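Local atomic coordinates of RING finger protein unkempt homolog (Mus musculus, PDB entry 5ELK), a protein that binds RNA in a sequence-specific way through clustered CCCH zinc fingers and represses translation, shaping the early morphology of cortical neurons. Residues 17-22 and 34-39; 41-46 and 82-87; 53-58 and 68-73. All coordinates share one frame; numbering follows the deposited sequence.

Interaction 1 (17-22 and 34-39). With ZN (zinc ion), chain C.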
loop_
_atom_site.group_PDB
_atom_site.type_symbol
_atom_site.label_atom_id
_atom_site.label_comp_id
_atom_site.label_asym_id
_atom_site.label_seq_id
_atom_site.Cartn_x
_atom_site.Cartn_y
_atom_site.Cartn_z
ATOM N N GLU A 17 7.904 5.251 4.625
ATOM C CA GLU A 17 9.247 5.364 5.175
ATOM C C GLU A 17 9.933 4.000 5.277
ATOM O O GLU A 17 9.272 2.961 5.225
ATOM C CB GLU A 17 9.177 6.048 6.543
ATOM C CG GLU A 17 8.918 7.553 6.464
ATOM C CD GLU A 17 8.676 8.197 7.822
ATOM O OE1 GLU A 17 7.811 7.707 8.573
ATOM O OE2 GLU A 17 9.350 9.202 8.134
ATOM N N PRO A 18 11.271 4.002 5.398
ATOM C CA PRO A 18 12.053 2.761 5.346
ATOM C C PRO A 18 12.233 2.048 6.679
ATOM O O PRO A 18 12.433 2.683 7.717
ATOM C CB PRO A 18 13.414 3.230 4.832
ATOM C CG PRO A 18 13.527 4.647 5.299
ATOM C CD PRO A 18 12.128 5.201 5.326
ATOM N N CYS A 19 12.184 0.721 6.630
ATOM C CA CYS A 19 12.355 -0.099 7.815
ATOM C C CYS A 19 13.740 0.104 8.423
ATOM O O CYS A 19 14.745 0.039 7.714
ATOM C CB CYS A 19 12.172 -1.568 7.453
ATOM S SG CYS A 19 11.939 -2.636 8.863
ATOM N N LYS A 20 13.785 0.350 9.732
ATOM C CA LYS A 20 15.051 0.501 10.453
ATOM C C LYS A 20 15.948 -0.723 10.309
ATOM O O LYS A 20 17.156 -0.601 10.096
ATOM C CB LYS A 20 14.802 0.764 11.946
ATOM C CG LYS A 20 14.520 2.218 12.322
ATOM C CD LYS A 20 15.588 3.177 11.787
ATOM C CE LYS A 20 15.207 3.761 10.423
ATOM N NZ LYS A 20 16.281 3.602 9.391
ATOM N N LYS A 21 15.348 -1.901 10.439
ATOM C CA LYS A 21 16.090 -3.149 10.382
ATOM C C LYS A 21 16.089 -3.711 8.961
ATOM O O LYS A 21 15.035 -4.086 8.447
ATOM C CB LYS A 21 15.475 -4.161 11.352
ATOM C CG LYS A 21 16.421 -4.588 12.463
ATOM C CD LYS A 21 15.921 -5.830 13.188
ATOM C CE LYS A 21 16.732 -6.093 14.448
ATOM N NZ LYS A 21 18.194 -6.011 14.188
ATOM N N PRO A 22 17.270 -3.769 8.315
ATOM C CA PRO A 22 17.365 -4.475 7.033
ATOM C C PRO A 22 17.546 -6.007 7.112
ATOM O O PRO A 22 17.649 -6.620 6.047
ATOM C CB PRO A 22 18.602 -3.841 6.389
ATOM C CG PRO A 22 19.469 -3.518 7.543
ATOM C CD PRO A 22 18.524 -3.055 8.626
ATOM N N TYR A 34 6.667 -0.342 6.887
ATOM C CA TYR A 34 7.763 0.456 6.350
ATOM C C TYR A 34 8.234 -0.223 5.069
ATOM O O TYR A 34 7.910 -1.388 4.838
ATOM C CB TYR A 34 8.882 0.587 7.387
ATOM C CG TYR A 34 8.423 1.254 8.676
ATOM C CD1 TYR A 34 8.195 2.623 8.731
ATOM C CD2 TYR A 34 8.202 0.511 9.831
ATOM C CE1 TYR A 34 7.766 3.237 9.905
ATOM C CE2 TYR A 34 7.775 1.117 11.006
ATOM C CZ TYR A 34 7.557 2.479 11.039
ATOM O OH TYR A 34 7.136 3.084 12.210
ATOM N N TYR A 35 8.957 0.504 4.217
ATOM C CA TYR A 35 9.352 -0.053 2.925
ATOM C C TYR A 35 10.785 -0.538 2.935
ATOM O O TYR A 35 11.637 -0.010 3.651
ATOM C CB TYR A 35 9.106 0.927 1.766
ATOM C CG TYR A 35 10.058 2.108 1.669
ATOM C CD1 TYR A 35 11.345 1.957 1.177
ATOM C CD2 TYR A 35 9.649 3.380 2.027
ATOM C CE1 TYR A 35 12.203 3.039 1.073
ATOM C CE2 TYR A 35 10.494 4.458 1.928
ATOM C CZ TYR A 35 11.767 4.289 1.450
ATOM O OH TYR A 35 12.599 5.385 1.353
ATOM N N HIS A 36 11.025 -1.564 2.128
ATOM C CA HIS A 36 12.279 -2.298 2.139
ATOM C C HIS A 36 12.994 -2.153 0.804
ATOM O O HIS A 36 14.213 -2.288 0.719
ATOM C CB HIS A 36 11.980 -3.762 2.446
ATOM C CG HIS A 36 11.240 -3.959 3.731
ATOM N ND1 HIS A 36 9.902 -3.646 3.881
ATOM C CD2 HIS A 36 11.652 -4.410 4.939
ATOM C CE1 HIS A 36 9.526 -3.910 5.116
ATOM N NE2 HIS A 36 10.568 -4.377 5.783
ATOM N N ASN A 37 12.229 -1.865 -0.240
ATOM C CA ASN A 37 12.800 -1.622 -1.557
ATOM C C ASN A 37 11.977 -0.594 -2.336
ATOM O O ASN A 37 11.055 0.020 -1.792
ATOM C CB ASN A 37 12.937 -2.937 -2.333
ATOM C CG ASN A 37 11.670 -3.774 -2.311
ATOM O OD1 ASN A 37 10.668 -3.426 -2.935
ATOM N ND2 ASN A 37 11.715 -4.895 -1.607
ATOM N N SER A 38 12.326 -0.400 -3.605
ATOM C CA SER A 38 11.661 0.587 -4.450
ATOM C C SER A 38 10.278 0.103 -4.834
ATOM O O SER A 38 9.342 0.896 -4.933
ATOM C CB SER A 38 12.490 0.854 -5.712
ATOM O OG SER A 38 12.658 -0.327 -6.475
ATOM N N LYS A 39 10.160 -1.206 -5.044
ATOM C CA LYS A 39 8.899 -1.831 -5.453
ATOM C C LYS A 39 7.896 -1.986 -4.299
ATOM O O LYS A 39 6.749 -2.382 -4.507
ATOM C CB LYS A 39 9.183 -3.187 -6.114
ATOM C CG LYS A 39 9.704 -3.066 -7.541
ATOM C CD LYS A 39 10.417 -4.327 -8.022
ATOM C CE LYS A 39 9.491 -5.278 -8.769
ATOM N NZ LYS A 39 8.593 -6.033 -7.853
HETATM ZN ZN ZN C . 10.440 -3.920 7.746
#
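Pro18 and Tyr35 face each other in a single beta bridge, their CA atoms 4.6 Å apart, between two segments that otherwise have no regular structure. Two backbone bonds frame it. Tyr35 N donates to Glu17 O at 2.7 Å, and Cys19 N donates to Tyr35 O at 3.1 Å. Pro18 CA also sits close to Tyr35 O, as a CA-H...O contact.

The side chains of Pro18 and Tyr35 run side by side in the same direction. Tyr35 CG stands between its backbone N and carbonyl carbon (chi1 73°), and this turns the ring over the proline. Pro18 CB makes a CH-pi contact over the ring face, 4.1 Å from the centroid of the Tyr35 ring. Pro18 N lies over a face of that ring too, toward its rim. With an alanine at Tyr35, Pro18 CB would probably lose its CH-pi partner and a gap would open beside the proline. Tyr34 meets the first segment differently: Glu17 O lies at the edge of its ring, and Tyr34 CB packs on Cys19 CB at 3.9 Å.

The next pair holds the metal. Cys19 SG binds zinc at 2.3 Å and His36 NE2 binds it at 2.0 Å. Cys19 CB comes obliquely to the His36 ring, 3.6 Å from His36 NE2. The other ring nitrogen, His36 ND1, is hydrogen-bonded to Asp40. With zinc on NE2, this second bond limits how the ring can turn. Cys26 and Cys32 complete the site. First cysteine and final histidine thus close the zinc site of a CCCH finger.

Interaction 2 (41-46 and 82-87); sequences RRRSPR and RTEQQF. With nucleotides of chain B.
Arg43 meets Glu84 in a buried salt bridge that ties the loop 41-46 to the short helix 82-86 of a CCCH zinc finger. Arg43 can be followed outward from the backbone. Its CB lies 3.0 Å from Glu84 OE2, and CG and CD stay beside the same oxygen. The chain bends at chi3 (-69°), which brings the guanidinium back along the carboxylate. Arg43 NE then donates to Glu84 OE2 at 2.8 Å. Arg43 NH2 reaches Glu84 OE1, also at 2.8 Å. The grip is side-on, one nitrogen to each oxygen, through the syn lone pairs. The two planes are nearly coplanar, 19° apart. Arg43 N adds a third bond, 2.6 Å to Glu84 OE2, on its anti lone pair. OE2 therefore has two donors from one residue. OE1 also takes the backbone N of His80, a zinc ligand. Beyond the carboxylate, Arg43 NH2 bonds the carbonyl of Tyr78, and NH1 those of Asp74 and Cys76.

Arg42 runs a different course. It is extended from CG to NE, and its CG packs on Glu84 CG. Phe87 CB lies over one face of its guanidinium. Arg42 NH2 makes a weak bond to Phe87 O, and also bonds Leu11 O of helix 7-13. Thus Arg42 joins the end of helix 82-86 to an earlier part of the chain. A water accepts from Arg42 NE and donates to Glu84 O.

Further round the helix lies the RNA. The Phe87 ring turns its edge to the base of G5 of chain B. Gln86 NE2 donates to O2 of U3 of chain B at 2.8 Å.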
loop_
_atom_site.group_PDB
_atom_site.type_symbol
_atom_site.label_atom_id
_atom_site.label_comp_id
_atom_site.label_asym_id
_atom_site.label_seq_id
_atom_site.Cartn_x
_atom_site.Cartn_y
_atom_site.Cartn_z
ATOM N N ARG A 41 7.875 0.640 -1.987
ATOM C CA ARG A 41 7.789 2.015 -1.539
ATOM C C ARG A 41 6.471 2.652 -1.937
ATOM O O ARG A 41 5.843 2.267 -2.924
ATOM C CB ARG A 41 8.949 2.819 -2.120
ATOM C CG ARG A 41 8.975 4.268 -1.699
ATOM C CD ARG A 41 10.308 4.893 -2.039
ATOM N NE ARG A 41 10.153 6.087 -2.861
ATOM C CZ ARG A 41 9.892 7.296 -2.377
ATOM N NH1 ARG A 41 9.746 7.481 -1.070
ATOM N NH2 ARG A 41 9.773 8.323 -3.202
ATOM N N ARG A 42 6.072 3.644 -1.159
ATOM C CA ARG A 42 4.839 4.368 -1.399
ATOM C C ARG A 42 5.060 5.854 -1.148
ATOM O O ARG A 42 5.465 6.257 -0.059
ATOM C CB ARG A 42 3.738 3.824 -0.476
ATOM C CG ARG A 42 2.463 4.620 -0.465
ATOM C CD ARG A 42 1.306 3.760 -0.001
ATOM N NE ARG A 42 0.046 4.496 0.059
ATOM C CZ ARG A 42 -0.393 5.142 1.134
ATOM N NH1 ARG A 42 0.326 5.150 2.246
ATOM N NH2 ARG A 42 -1.555 5.775 1.101
ATOM N N ARG A 43 4.811 6.674 -2.161
ATOM C CA ARG A 43 4.801 8.113 -1.962
ATOM C C ARG A 43 3.562 8.480 -1.155
ATOM O O ARG A 43 2.451 8.045 -1.465
ATOM C CB ARG A 43 4.810 8.843 -3.302
ATOM C CG ARG A 43 6.073 8.594 -4.116
ATOM C CD ARG A 43 5.899 9.020 -5.563
ATOM N NE ARG A 43 4.959 8.156 -6.269
ATOM C CZ ARG A 43 4.430 8.430 -7.457
ATOM N NH1 ARG A 43 4.740 9.548 -8.088
ATOM N NH2 ARG A 43 3.583 7.584 -8.013
ATOM N N SER A 44 3.759 9.259 -0.102
ATOM C CA SER A 44 2.652 9.707 0.708
ATOM C C SER A 44 1.709 10.525 -0.174
ATOM O O SER A 44 2.145 11.492 -0.804
ATOM C CB SER A 44 3.156 10.562 1.865
ATOM O OG SER A 44 2.080 10.912 2.717
ATOM N N PRO A 45 0.416 10.143 -0.227
ATOM C CA PRO A 45 -0.546 10.869 -1.062
ATOM C C PRO A 45 -0.858 12.267 -0.558
ATOM O O PRO A 45 -1.645 12.960 -1.199
ATOM C CB PRO A 45 -1.794 9.992 -1.011
ATOM C CG PRO A 45 -1.662 9.225 0.235
ATOM C CD PRO A 45 -0.209 8.983 0.428
ATOM N N ARG A 46 -0.244 12.675 0.552
ATOM C CA ARG A 46 -0.412 14.027 1.067
ATOM C C ARG A 46 0.647 14.952 0.464
ATOM O O ARG A 46 0.422 16.157 0.335
ATOM C CB ARG A 46 -0.341 14.043 2.604
ATOM C CG ARG A 46 1.068 14.046 3.195
ATOM C CD ARG A 46 1.043 14.062 4.728
ATOM N NE ARG A 46 2.264 13.504 5.311
ATOM C CZ ARG A 46 2.517 13.432 6.616
ATOM N NH1 ARG A 46 1.639 13.890 7.500
ATOM N NH2 ARG A 46 3.657 12.902 7.039
ATOM N N ARG A 82 2.472 -1.416 -6.490
ATOM C CA ARG A 82 1.204 -2.041 -6.193
ATOM C C ARG A 82 0.712 -1.490 -4.866
ATOM O O ARG A 82 -0.487 -1.268 -4.657
ATOM C CB ARG A 82 1.387 -3.554 -6.110
ATOM C CG ARG A 82 0.179 -4.319 -5.583
ATOM C CD ARG A 82 0.478 -5.807 -5.510
ATOM N NE ARG A 82 0.597 -6.407 -6.839
ATOM C CZ ARG A 82 1.684 -7.017 -7.310
ATOM N NH1 ARG A 82 2.785 -7.143 -6.573
ATOM N NH2 ARG A 82 1.670 -7.515 -8.536
ATOM N N THR A 83 1.655 -1.238 -3.972
ATOM C CA THR A 83 1.299 -0.668 -2.692
ATOM C C THR A 83 0.679 0.712 -2.855
ATOM O O THR A 83 -0.282 1.048 -2.158
ATOM C CB THR A 83 2.502 -0.577 -1.766
ATOM O OG1 THR A 83 3.121 -1.866 -1.683
ATOM C CG2 THR A 83 2.058 -0.131 -0.383
ATOM N N GLU A 84 1.226 1.510 -3.768
ATOM C CA GLU A 84 0.703 2.851 -3.999
ATOM C C GLU A 84 -0.721 2.799 -4.508
ATOM O O GLU A 84 -1.529 3.685 -4.234
ATOM C CB GLU A 84 1.568 3.617 -4.993
ATOM C CG GLU A 84 2.777 4.237 -4.348
ATOM C CD GLU A 84 3.373 5.355 -5.160
ATOM O OE1 GLU A 84 3.176 5.391 -6.395
ATOM O OE2 GLU A 84 4.026 6.217 -4.548
ATOM N N GLN A 85 -1.031 1.756 -5.259
ATOM C CA GLN A 85 -2.369 1.618 -5.800
ATOM C C GLN A 85 -3.345 1.069 -4.746
ATOM O O GLN A 85 -4.430 1.609 -4.550
ATOM C CB GLN A 85 -2.338 0.702 -7.014
ATOM C CG GLN A 85 -3.669 0.560 -7.706
ATOM C CD GLN A 85 -3.608 -0.359 -8.902
ATOM O OE1 GLN A 85 -3.054 -1.455 -8.828
ATOM N NE2 GLN A 85 -4.181 0.077 -10.015
ATOM N N GLN A 86 -2.949 -0.006 -4.075
ATOM C CA GLN A 86 -3.825 -0.672 -3.124
ATOM C C GLN A 86 -4.193 0.255 -1.974
ATOM O O GLN A 86 -5.299 0.183 -1.444
ATOM C CB GLN A 86 -3.175 -1.949 -2.596
ATOM C CG GLN A 86 -3.121 -3.077 -3.621
ATOM C CD GLN A 86 -2.972 -4.443 -2.991
ATOM O OE1 GLN A 86 -1.879 -4.998 -2.937
ATOM N NE2 GLN A 86 -4.079 -4.997 -2.507
ATOM N N PHE A 87 -3.279 1.154 -1.628
ATOM C CA PHE A 87 -3.500 2.080 -0.531
ATOM C C PHE A 87 -3.742 3.483 -1.048
ATOM O O PHE A 87 -3.487 4.466 -0.355
ATOM C CB PHE A 87 -2.312 2.037 0.417
ATOM C CG PHE A 87 -2.182 0.728 1.128
ATOM C CD1 PHE A 87 -1.520 -0.326 0.540
ATOM C CD2 PHE A 87 -2.760 0.537 2.370
ATOM C CE1 PHE A 87 -1.414 -1.532 1.184
ATOM C CE2 PHE A 87 -2.651 -0.672 3.017
ATOM C CZ PHE A 87 -1.980 -1.704 2.427
ATOM P P G B 5 -1.719 -11.441 -4.723
ATOM O OP1 G B 5 -1.512 -11.502 -6.197
ATOM O OP2 G B 5 -1.918 -12.710 -3.973
ATOM O "O5'" G B 5 -0.499 -10.699 -4.013
ATOM C "C5'" G B 5 0.259 -9.710 -4.698
ATOM C "C4'" G B 5 1.069 -8.871 -3.739
ATOM O "O4'" G B 5 0.191 -7.921 -3.075
ATOM C "C3'" G B 5 1.788 -9.644 -2.628
ATOM O "O3'" G B 5 3.048 -9.030 -2.351
ATOM C "C2'" G B 5 0.861 -9.457 -1.431
ATOM O "O2'" G B 5 1.498 -9.553 -0.171
ATOM C "C1'" G B 5 0.316 -8.051 -1.675
ATOM N N9 G B 5 -0.999 -7.808 -1.071
ATOM C C8 G B 5 -2.192 -8.395 -1.423
ATOM N N7 G B 5 -3.192 -7.973 -0.705
ATOM C C5 G B 5 -2.630 -7.059 0.176
ATOM C C6 G B 5 -3.231 -6.276 1.198
ATOM O O6 G B 5 -4.413 -6.242 1.539
ATOM N N1 G B 5 -2.306 -5.481 1.859
ATOM C C2 G B 5 -0.965 -5.435 1.560
ATOM N N2 G B 5 -0.231 -4.597 2.307
ATOM N N3 G B 5 -0.389 -6.155 0.609
ATOM C C4 G B 5 -1.276 -6.939 -0.040
ATOM P P U B 3 -9.191 -2.139 -9.552
ATOM O OP1 U B 3 -9.853 -3.463 -9.592
ATOM O OP2 U B 3 -9.980 -0.881 -9.499
ATOM O "O5'" U B 3 -8.238 -2.149 -8.281
ATOM C "C5'" U B 3 -6.875 -1.766 -8.387
ATOM C "C4'" U B 3 -6.012 -2.601 -7.481
ATOM O "O4'" U B 3 -6.322 -2.273 -6.094
ATOM C "C3'" U B 3 -6.222 -4.106 -7.616
ATOM O "O3'" U B 3 -4.993 -4.776 -7.323
ATOM C "C2'" U B 3 -7.235 -4.388 -6.510
ATOM O "O2'" U B 3 -7.280 -5.732 -6.077
ATOM C "C1'" U B 3 -6.741 -3.444 -5.415
ATOM N N1 U B 3 -7.751 -3.081 -4.404
ATOM C C2 U B 3 -7.353 -2.994 -3.073
ATOM O O2 U B 3 -6.204 -3.190 -2.698
ATOM N N3 U B 3 -8.347 -2.662 -2.175
ATOM C C4 U B 3 -9.675 -2.427 -2.457
ATOM O O4 U B 3 -10.452 -2.146 -1.540
ATOM C C5 U B 3 -10.001 -2.540 -3.850
ATOM C C6 U B 3 -9.062 -2.856 -4.753
ATOM P P A B 4 -4.688 -6.232 -7.937
ATOM O OP1 A B 4 -3.315 -6.231 -8.514
ATOM O OP2 A B 4 -5.861 -6.582 -8.779
ATOM O "O5'" A B 4 -4.694 -7.222 -6.683
ATOM C "C5'" A B 4 -3.696 -7.123 -5.674
ATOM C "C4'" A B 4 -3.717 -8.293 -4.715
ATOM O "O4'" A B 4 -4.948 -8.298 -3.938
ATOM C "C3'" A B 4 -3.610 -9.690 -5.330
ATOM O "O3'" A B 4 -2.970 -10.510 -4.361
ATOM C "C2'" A B 4 -5.069 -10.124 -5.402
ATOM O "O2'" A B 4 -5.259 -11.523 -5.493
ATOM C "C1'" A B 4 -5.591 -9.558 -4.082
ATOM N N9 A B 4 -7.036 -9.334 -4.016
ATOM C C8 A B 4 -7.856 -8.848 -5.002
ATOM N N7 A B 4 -9.104 -8.711 -4.622
ATOM C C5 A B 4 -9.115 -9.122 -3.293
ATOM C C6 A B 4 -10.152 -9.203 -2.339
ATOM N N6 A B 4 -11.418 -8.868 -2.597
ATOM N N1 A B 4 -9.829 -9.648 -1.097
ATOM C C2 A B 4 -8.545 -9.979 -0.851
ATOM N N3 A B 4 -7.484 -9.942 -1.667
ATOM C C4 A B 4 -7.837 -9.499 -2.897
HETATM O O HOH W 1 -1.308 5.399 -2.409
#

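Interaction 3 (53-58 and 68-73); sequences SPCPNV and GKCENG. With ZN (zinc ion), chain D.
Cys70 SG, which shares its zinc ion with Cys55 SG, is held by the metal at 2.4 Å and by the backbone N of Asn72, which donates to it at 3.6 Å. The other thiolate here, Cys55 SG, binds the same zinc at 2.4 Å. It receives only a weak bond from the backbone N of Asn57. These N-H...S bonds probably draw some negative charge off the sulfurs. Cys55 SG and Cys70 SG lie 3.7 Å apart as two of the four ligands, and no hydrogen bond runs directly between the segments.

Each sulfur is set by its torsion. Cys55 SG is opposite its own backbone N (chi1 -178°), and Cys70 SG takes the same position (chi1 -179°). Both cysteines start tight turns. In 53-58, Val58 N bonds back to Cys55 O. In 68-73, Gly73 N bonds back to Cys70 O and closes a type I beta turn from Cys70 to Gly73.

Around the metal the contact is thin. Val58 reaches over with CG2, which touches Cys70 CB at 4.0 Å. Asn57 comes in from another direction and brings ND2 to 3.8 Å from Cys70 SG. Its CB lies near Lys69 O and Cys70 CB.

Cys76 and His80 supply the remaining two ligands of this CCCH site, so the zinc ties both segments to the chain that leads into helix 82-86. The backbone of Cys79 is hydrogen-bonded to Ser53 and Cys55. The small antiparallel hairpin of strands 59-60 and 63-64 lies within the connection between 53-58 and 68-73.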
loop_
_atom_site.group_PDB
_atom_site.type_symbol
_atom_site.label_atom_id
_atom_site.label_comp_id
_atom_site.label_asym_id
_atom_site.label_seq_id
_atom_site.Cartn_x
_atom_site.Cartn_y
_atom_site.Cartn_z
ATOM N N SER A 53 -4.612 4.920 -11.109
ATOM C CA SER A 53 -4.218 4.079 -12.238
ATOM C C SER A 53 -2.701 3.820 -12.259
ATOM O O SER A 53 -1.920 4.700 -11.899
ATOM C CB SER A 53 -4.661 4.724 -13.553
ATOM O OG SER A 53 -4.398 6.111 -13.544
ATOM N N PRO A 54 -2.279 2.610 -12.682
ATOM C CA PRO A 54 -0.852 2.267 -12.781
ATOM C C PRO A 54 -0.101 3.069 -13.846
ATOM O O PRO A 54 -0.690 3.361 -14.885
ATOM C CB PRO A 54 -0.872 0.795 -13.206
ATOM C CG PRO A 54 -2.234 0.303 -12.904
ATOM C CD PRO A 54 -3.133 1.475 -13.069
ATOM N N CYS A 55 1.160 3.416 -13.588
ATOM C CA CYS A 55 2.017 3.993 -14.618
ATOM C C CYS A 55 2.455 2.880 -15.566
ATOM O O CYS A 55 3.058 1.902 -15.133
ATOM C CB CYS A 55 3.245 4.667 -14.001
ATOM S SG CYS A 55 4.348 5.474 -15.214
ATOM N N PRO A 56 2.133 3.003 -16.862
ATOM C CA PRO A 56 2.479 1.930 -17.804
ATOM C C PRO A 56 3.958 1.900 -18.186
ATOM O O PRO A 56 4.381 0.982 -18.898
ATOM C CB PRO A 56 1.601 2.237 -19.012
ATOM C CG PRO A 56 1.402 3.699 -18.938
ATOM C CD PRO A 56 1.332 4.055 -17.504
ATOM N N ASN A 57 4.734 2.872 -17.706
ATOM C CA ASN A 57 6.190 2.822 -17.845
ATOM C C ASN A 57 6.769 1.936 -16.752
ATOM O O ASN A 57 7.946 1.626 -16.757
ATOM C CB ASN A 57 6.826 4.221 -17.758
ATOM C CG ASN A 57 6.279 5.191 -18.788
ATOM O OD1 ASN A 57 6.153 4.863 -19.966
ATOM N ND2 ASN A 57 5.965 6.403 -18.347
ATOM N N VAL A 58 5.934 1.547 -15.794
ATOM C CA VAL A 58 6.387 0.707 -14.690
ATOM C C VAL A 58 5.639 -0.600 -14.710
ATOM O O VAL A 58 6.243 -1.660 -14.593
ATOM C CB VAL A 58 6.162 1.373 -13.339
ATOM C CG1 VAL A 58 6.732 0.496 -12.212
ATOM C CG2 VAL A 58 6.786 2.749 -13.344
ATOM N N GLY A 68 12.062 3.171 -11.169
ATOM C CA GLY A 68 13.028 3.868 -12.000
ATOM C C GLY A 68 12.740 3.333 -13.386
ATOM O O GLY A 68 12.197 2.254 -13.483
ATOM N N LYS A 69 13.093 4.051 -14.443
ATOM C CA LYS A 69 12.702 3.688 -15.820
ATOM C C LYS A 69 11.348 4.290 -16.136
ATOM O O LYS A 69 10.829 4.120 -17.239
ATOM C CB LYS A 69 12.695 2.172 -16.104
ATOM C CG LYS A 69 14.003 1.471 -15.769
ATOM C CD LYS A 69 13.968 -0.017 -16.089
ATOM C CE LYS A 69 15.383 -0.604 -16.130
ATOM N NZ LYS A 69 16.204 -0.039 -17.240
ATOM N N CYS A 70 10.757 4.965 -15.150
ATOM C CA CYS A 70 9.838 6.037 -15.465
ATOM C C CYS A 70 10.602 7.337 -15.309
ATOM O O CYS A 70 11.064 7.673 -14.224
ATOM C CB CYS A 70 8.601 6.055 -14.586
ATOM S SG CYS A 70 7.523 7.406 -15.080
ATOM N N GLU A 71 10.752 8.046 -16.419
ATOM C CA GLU A 71 11.558 9.250 -16.484
ATOM C C GLU A 71 10.929 10.408 -15.711
ATOM O O GLU A 71 11.561 11.446 -15.511
ATOM C CB GLU A 71 11.726 9.628 -17.946
ATOM C CG GLU A 71 12.449 8.563 -18.760
ATOM C CD GLU A 71 13.938 8.516 -18.484
ATOM O OE1 GLU A 71 14.489 9.516 -17.972
ATOM O OE2 GLU A 71 14.553 7.471 -18.785
ATOM N N ASN A 72 9.689 10.217 -15.266
ATOM C CA ASN A 72 8.963 11.251 -14.539
ATOM C C ASN A 72 9.412 11.332 -13.085
ATOM O O ASN A 72 9.368 12.398 -12.472
ATOM C CB ASN A 72 7.462 10.987 -14.611
ATOM C CG ASN A 72 6.882 11.295 -15.975
ATOM O OD1 ASN A 72 7.245 12.291 -16.609
ATOM N ND2 ASN A 72 5.968 10.445 -16.435
ATOM N N GLY A 73 9.868 10.208 -12.549
ATOM C CA GLY A 73 10.278 10.141 -11.160
ATOM C C GLY A 73 9.085 10.299 -10.228
ATOM O O GLY A 73 7.960 9.963 -10.579
HETATM ZN ZN ZN D . 5.486 7.099 -13.855
#

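How the interactions relate
Interaction 1 closes first along the chain, in the first of the three CCCH fingers of this fragment. Interaction 2 follows it, and interaction 3 is nested inside the loop that interaction 2 closes. The centres of interactions 1 and 2 are about 13 Å apart, and those of 2 and 3 about 14 Å. Interaction 2 touches both others: Tyr35 packs on Arg41, and Gln85 packs on Pro54. Interactions 1 and 3 do not touch. Each of these two belongs to its own zinc site. Interaction 2 lies between them, near the centre of the chain, and its helix 82-86 carries Gln86, which bonds the RNA. This is consistent with a part in setting the fingers relative to each other.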